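Local coordinates for protein-arginine-phosphatase (Geobacillus stearothermophilus, PDB 4PIC), which removes phosphate from phosphoarginine residues in proteins, with almost no activity on phosphotyrosine peptides, and probably counteracts the arginine kinase McsB, at residues Val8-Thr13 / Ser84-Met89; Thr101-Gln106 / Gly110-Ile115. All coordinates share one frame; numbering follows the deposited sequence.

Contact 1. Residues Val8-Thr13 / Ser84-Met89; sequences VCTGNT and SGHKDM. With PO4 (phosphate ion), chain C.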
loop_
_atom_site.group_PDB
_atom_site.type_symbol
_atom_site.label_atom_id
_atom_site.label_comp_id
_atom_site.label_asym_id
_atom_site.label_seq_id
_atom_site.Cartn_x
_atom_site.Cartn_y
_atom_site.Cartn_z
ATOM N N VAL A 8 -11.895 -3.702 1.465
ATOM C CA VAL A 8 -10.449 -3.564 1.270
ATOM C C VAL A 8 -9.704 -3.063 2.517
ATOM O O VAL A 8 -10.111 -2.077 3.127
ATOM C CB VAL A 8 -10.147 -2.607 0.097
ATOM C CG1 VAL A 8 -8.629 -2.476 -0.095
ATOM C CG2 VAL A 8 -10.804 -3.090 -1.189
ATOM N N CYS A 9 -8.623 -3.752 2.898
ATOM C CA CYS A 9 -7.651 -3.234 3.864
ATOM C C CYS A 9 -6.267 -3.431 3.266
ATOM O O CYS A 9 -6.151 -3.457 2.055
ATOM C CB CYS A 9 -7.797 -3.857 5.260
ATOM S SG CYS A 9 -7.601 -5.646 5.382
ATOM N N THR A 10 -5.219 -3.575 4.074
ATOM C CA THR A 10 -3.883 -3.719 3.491
ATOM C C THR A 10 -3.519 -5.175 3.264
ATOM O O THR A 10 -3.236 -5.578 2.124
ATOM C CB THR A 10 -2.789 -3.006 4.308
ATOM O OG1 THR A 10 -3.096 -1.607 4.358
ATOM C CG2 THR A 10 -1.400 -3.204 3.669
ATOM N N GLY A 11 -3.515 -5.970 4.333
ATOM C CA GLY A 11 -3.047 -7.344 4.247
ATOM C C GLY A 11 -4.125 -8.359 3.901
ATOM O O GLY A 11 -3.813 -9.510 3.581
ATOM N N ASN A 12 -5.390 -7.932 3.951
ATOM C CA ASN A 12 -6.537 -8.810 3.700
ATOM C C ASN A 12 -6.483 -10.060 4.581
ATOM O O ASN A 12 -6.760 -11.172 4.114
ATOM C CB ASN A 12 -6.609 -9.188 2.220
ATOM C CG ASN A 12 -7.914 -9.873 1.841
ATOM O OD1 ASN A 12 -7.913 -10.830 1.051
ATOM N ND2 ASN A 12 -9.036 -9.392 2.385
ATOM N N THR A 13 -6.113 -9.870 5.847
ATOM C CA THR A 13 -6.127 -10.969 6.829
ATOM C C THR A 13 -6.952 -10.631 8.067
ATOM O O THR A 13 -7.376 -11.528 8.796
ATOM C CB THR A 13 -4.712 -11.387 7.302
ATOM O OG1 THR A 13 -4.045 -10.261 7.882
ATOM C CG2 THR A 13 -3.887 -11.930 6.143
ATOM N N SER A 84 -10.054 5.740 5.685
ATOM C CA SER A 84 -9.853 6.770 4.668
ATOM C C SER A 84 -8.501 6.628 3.963
ATOM O O SER A 84 -8.399 6.859 2.750
ATOM C CB SER A 84 -10.026 8.174 5.258
ATOM O OG SER A 84 -9.105 8.410 6.301
ATOM N N GLY A 85 -7.475 6.225 4.712
ATOM C CA GLY A 85 -6.162 5.980 4.137
ATOM C C GLY A 85 -6.239 4.949 3.033
ATOM O O GLY A 85 -5.652 5.117 1.966
ATOM N N HIS A 86 -6.988 3.877 3.277
ATOM C CA HIS A 86 -7.155 2.856 2.249
ATOM C C HIS A 86 -7.932 3.414 1.066
ATOM O O HIS A 86 -7.583 3.151 -0.089
ATOM C CB HIS A 86 -7.881 1.636 2.810
ATOM C CG HIS A 86 -7.047 0.814 3.739
ATOM N ND1 HIS A 86 -7.392 0.606 5.055
ATOM C CD2 HIS A 86 -5.887 0.141 3.540
ATOM C CE1 HIS A 86 -6.472 -0.151 5.633
ATOM N NE2 HIS A 86 -5.555 -0.450 4.734
ATOM N N LYS A 87 -9.002 4.154 1.349
ATOM C CA LYS A 87 -9.768 4.798 0.289
ATOM C C LYS A 87 -8.865 5.667 -0.577
ATOM O O LYS A 87 -8.897 5.578 -1.811
ATOM C CB LYS A 87 -10.904 5.634 0.871
ATOM C CG LYS A 87 -11.723 6.354 -0.202
ATOM C CD LYS A 87 -12.789 7.240 0.410
ATOM C CE LYS A 87 -13.134 8.397 -0.513
ATOM N NZ LYS A 87 -11.922 9.221 -0.790
ATOM N N ASP A 88 -8.040 6.483 0.067
ATOM C CA ASP A 88 -7.159 7.382 -0.666
ATOM C C ASP A 88 -6.153 6.610 -1.519
ATOM O O ASP A 88 -5.911 6.964 -2.663
ATOM C CB ASP A 88 -6.431 8.331 0.288
ATOM C CG ASP A 88 -7.357 9.348 0.926
ATOM O OD1 ASP A 88 -8.461 9.588 0.396
ATOM O OD2 ASP A 88 -6.961 9.910 1.967
HETATM N N MSE A 89 -5.582 5.542 -0.971
HETATM C CA MSE A 89 -4.673 4.719 -1.759
HETATM C C MSE A 89 -5.349 4.094 -2.966
HETATM O O MSE A 89 -4.790 4.090 -4.068
HETATM C CB MSE A 89 -4.034 3.620 -0.907
HETATM C CG MSE A 89 -3.098 4.123 0.176
HETATM SE SE MSE A 89 -2.161 2.697 1.071
HETATM C CE MSE A 89 -0.970 2.222 -0.374
HETATM P P PO4 C . -4.150 -3.732 7.720
HETATM O O1 PO4 C . -3.969 -4.964 6.869
HETATM O O2 PO4 C . -2.807 -3.095 7.979
HETATM O O3 PO4 C . -5.061 -2.767 7.039
HETATM O O4 PO4 C . -4.721 -4.173 9.046
#
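Cys9 and His86 mark where the two backbones come nearest, their CA atoms 6.3 Å apart. Segment 8-13 ends strand 3-9 at Cys9 and curls into a loop; segment 84-89 is the start of helix 84-93, and His86 is the residue that reaches from it into the loop. Its CG stands anti to the carbonyl carbon (chi1 -72°), and this carries the imidazole off the helix and across the end of the strand. There the ring lies face-on to the backbone: Cys9 CA sits 3.7 Å from the ring centroid, only 14° off the normal, a CH-pi contact. The ring edge does the polar work. His86 NE2 and Thr10 OG1 share a 2.7 Å hydrogen bond in the plane of the imidazole, and either could be the donor. Thr10 N lies 3.2 Å from His86 NE2 but at a poor angle, and bonds instead to phosphate O3 at 3.1 Å. The loop from the nucleophile Cys9 to Arg15 is the phosphate-binding CX5R P-loop of low molecular weight phosphatases, and a phosphate ion, probably from the crystallisation liquor, occupies it. Gly11 N grips phosphate O1 at 2.8 Å with a nearly straight bond (165°), while Arg15 NH2 adds a further bond to the ion. His86 CE1 approaches phosphate O3 to 3.3 Å, so the same imidazole edge meets both the anion and the Thr10 hydroxyl. With an alanine in place of His86, the Thr10 hydroxyl would probably lose this partner and Cys9 CA the ring that covers it. The ring also touches Arg15, and Met89 of the second subunit packs on Thr10 from across the dimer.

Contact 2. Residues Thr101-Gln106 / Gly110-Ile115; sequences TFTLKQ and GTDGDI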
loop_
_atom_site.group_PDB
_atom_site.type_symbol
_atom_site.label_atom_id
_atom_site.label_comp_id
_atom_site.label_asym_id
_atom_site.label_seq_id
_atom_site.Cartn_x
_atom_site.Cartn_y
_atom_site.Cartn_z
ATOM N N THR A 101 -15.759 4.225 -4.775
ATOM C CA THR A 101 -14.924 3.855 -3.633
ATOM C C THR A 101 -15.246 4.761 -2.458
ATOM O O THR A 101 -15.241 5.984 -2.586
ATOM C CB THR A 101 -13.436 3.960 -3.984
ATOM O OG1 THR A 101 -13.177 3.106 -5.103
ATOM C CG2 THR A 101 -12.569 3.499 -2.821
ATOM N N PHE A 102 -15.566 4.157 -1.318
ATOM C CA PHE A 102 -15.952 4.909 -0.134
ATOM C C PHE A 102 -15.329 4.194 1.041
ATOM O O PHE A 102 -14.990 3.024 0.922
ATOM C CB PHE A 102 -17.473 4.836 0.083
ATOM C CG PHE A 102 -18.310 5.164 -1.128
ATOM C CD1 PHE A 102 -18.855 6.427 -1.281
ATOM C CD2 PHE A 102 -18.586 4.194 -2.080
ATOM C CE1 PHE A 102 -19.640 6.728 -2.385
ATOM C CE2 PHE A 102 -19.370 4.488 -3.184
ATOM C CZ PHE A 102 -19.890 5.754 -3.337
ATOM N N THR A 103 -15.224 4.855 2.189
ATOM C CA THR A 103 -15.035 4.088 3.422
ATOM C C THR A 103 -16.372 3.449 3.751
ATOM O O THR A 103 -17.429 3.990 3.415
ATOM C CB THR A 103 -14.580 4.938 4.625
ATOM O OG1 THR A 103 -15.585 5.914 4.940
ATOM C CG2 THR A 103 -13.250 5.626 4.325
ATOM N N LEU A 104 -16.343 2.294 4.397
ATOM C CA LEU A 104 -17.581 1.653 4.811
ATOM C C LEU A 104 -18.438 2.606 5.655
ATOM O O LEU A 104 -19.643 2.713 5.445
ATOM C CB LEU A 104 -17.262 0.369 5.577
ATOM C CG LEU A 104 -18.405 -0.335 6.281
ATOM C CD1 LEU A 104 -19.510 -0.747 5.311
ATOM C CD2 LEU A 104 -17.848 -1.550 7.030
ATOM N N LYS A 105 -17.796 3.318 6.572
ATOM C CA LYS A 105 -18.485 4.258 7.450
ATOM C C LYS A 105 -19.175 5.380 6.683
ATOM O O LYS A 105 -20.342 5.690 6.942
ATOM C CB LYS A 105 -17.502 4.838 8.468
ATOM C CG LYS A 105 -18.114 5.860 9.416
ATOM C CD LYS A 105 -19.111 5.195 10.356
ATOM C CE LYS A 105 -19.534 6.136 11.479
ATOM N NZ LYS A 105 -20.419 5.466 12.483
ATOM N N GLN A 106 -18.464 5.993 5.740
ATOM C CA GLN A 106 -19.051 7.097 4.984
ATOM C C GLN A 106 -20.223 6.616 4.139
ATOM O O GLN A 106 -21.236 7.306 4.019
ATOM C CB GLN A 106 -17.996 7.822 4.129
ATOM C CG GLN A 106 -17.730 7.208 2.762
ATOM C CD GLN A 106 -16.814 8.067 1.893
ATOM O OE1 GLN A 106 -15.613 7.810 1.790
ATOM N NE2 GLN A 106 -17.387 9.090 1.260
ATOM N N GLY A 110 -22.807 8.594 6.278
ATOM C CA GLY A 110 -22.669 9.982 5.861
ATOM C C GLY A 110 -21.632 10.792 6.627
ATOM O O GLY A 110 -21.337 11.936 6.266
ATOM N N THR A 111 -21.092 10.224 7.702
ATOM C CA THR A 111 -19.922 10.817 8.337
ATOM C C THR A 111 -18.750 9.877 8.122
ATOM O O THR A 111 -18.926 8.738 7.683
ATOM C CB THR A 111 -20.129 11.107 9.846
ATOM O OG1 THR A 111 -18.978 11.794 10.371
ATOM C CG2 THR A 111 -20.350 9.814 10.623
ATOM N N ASP A 112 -17.544 10.338 8.413
ATOM C CA ASP A 112 -16.402 9.475 8.181
ATOM C C ASP A 112 -15.826 8.894 9.463
ATOM O O ASP A 112 -16.061 9.399 10.564
ATOM C CB ASP A 112 -15.336 10.169 7.331
ATOM C CG ASP A 112 -14.949 9.348 6.115
ATOM O OD1 ASP A 112 -14.958 9.897 4.993
ATOM O OD2 ASP A 112 -14.635 8.142 6.286
ATOM N N GLY A 113 -15.095 7.799 9.305
ATOM C CA GLY A 113 -14.497 7.107 10.424
ATOM C C GLY A 113 -13.749 5.906 9.896
ATOM O O GLY A 113 -14.060 5.408 8.806
ATOM N N ASP A 114 -12.754 5.466 10.655
ATOM C CA ASP A 114 -11.992 4.274 10.316
ATOM C C ASP A 114 -12.399 3.141 11.229
ATOM O O ASP A 114 -12.696 3.357 12.405
ATOM C CB ASP A 114 -10.492 4.524 10.491
ATOM C CG ASP A 114 -9.953 5.566 9.538
ATOM O OD1 ASP A 114 -10.654 5.888 8.566
ATOM O OD2 ASP A 114 -8.822 6.046 9.765
ATOM N N ILE A 115 -12.390 1.927 10.691
ATOM C CA ILE A 115 -12.611 0.746 11.515
ATOM C C ILE A 115 -11.392 0.574 12.423
ATOM O O ILE A 115 -10.253 0.757 11.976
ATOM C CB ILE A 115 -12.819 -0.510 10.646
ATOM C CG1 ILE A 115 -14.050 -0.341 9.752
ATOM C CG2 ILE A 115 -12.914 -1.766 11.517
ATOM C CD1 ILE A 115 -15.336 -0.107 10.521
HETATM O O HOH W 1 -14.906 2.943 7.468
#
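Thr103 and Asp112 make the polar link between the segments: Thr103 OG1 donates to Asp112 OD2 at 2.8 Å, coming from above the carboxylate plane. Asp112 OD2 takes a second bond on its anti lone pair from Gly113 N, at 3.1 Å, so two donors on one oxygen limit how the carboxylate can turn. Thr103 is also the N-cap of helix 104-109. With its hydroxyl between the backbone N and the carbonyl carbon (chi1 62°), Thr103 OG1 accepts from Gln106 N at 3.0 Å, and Gln106 OE1 takes Thr103 N at 3.0 Å in return, completing a capping box. Asp112 thus holds the capping hydroxyl from outside, its charge probably favoured by the helix dipole.

Among backbone contacts, Gly110 N bonds to Gln106 O at 3.0 Å just as the chain leaves the helix with positive phi. Thr111 O then meets Gln106 CA at 3.2 Å in a CH...O contact. A water bridges Lys105 N and Gly113 O.

Lys105 and Gln106 share the packing. The Lys105 chain, bent at chi2, lies beside Thr111 and points the same way, Lys105 CE 3.9 Å from Thr111 CG2, while its CB and CG rest against the backbone of Thr111 and Gly113. Gln106 lies beside Asp112, amide and carboxylate planes 64° apart, with Gln106 CB 3.8 Å from Asp112 OD1.

The loop 110-115 therefore folds back along helix 104-109. Strand 101-103 is paired with strand 78-81 at the edge of the sheet; Gln106 and Thr101 touch Lys87 of helix 84-93, and Leu104 and Ile115 both pack on Leu133 of helix 123-150.

Overall arrangement
Contact 1 closes before contact 2 opens along the chain, and their centres lie 12 Å apart. Both hang on one parallel sheet, ordered 31-37, 3-9, 78-81, 101-103: contact 1 starts from an inner strand, contact 2 from the edge strand 101-103, which follows helix 84-93 in sequence. The two meet directly where Asp114 OD1 accepts a probable hydrogen bond from Ser84 N and where Ser84 N also packs against Thr103 CG2. Helix 84-93 thus touches the P-loop in contact 1 and both segments of contact 2. Segment 110-115 leads on to Asp117, the probable proton donor, and Ile115 O bonds to Arg15, tying contact 2 to the active site built on contact 1.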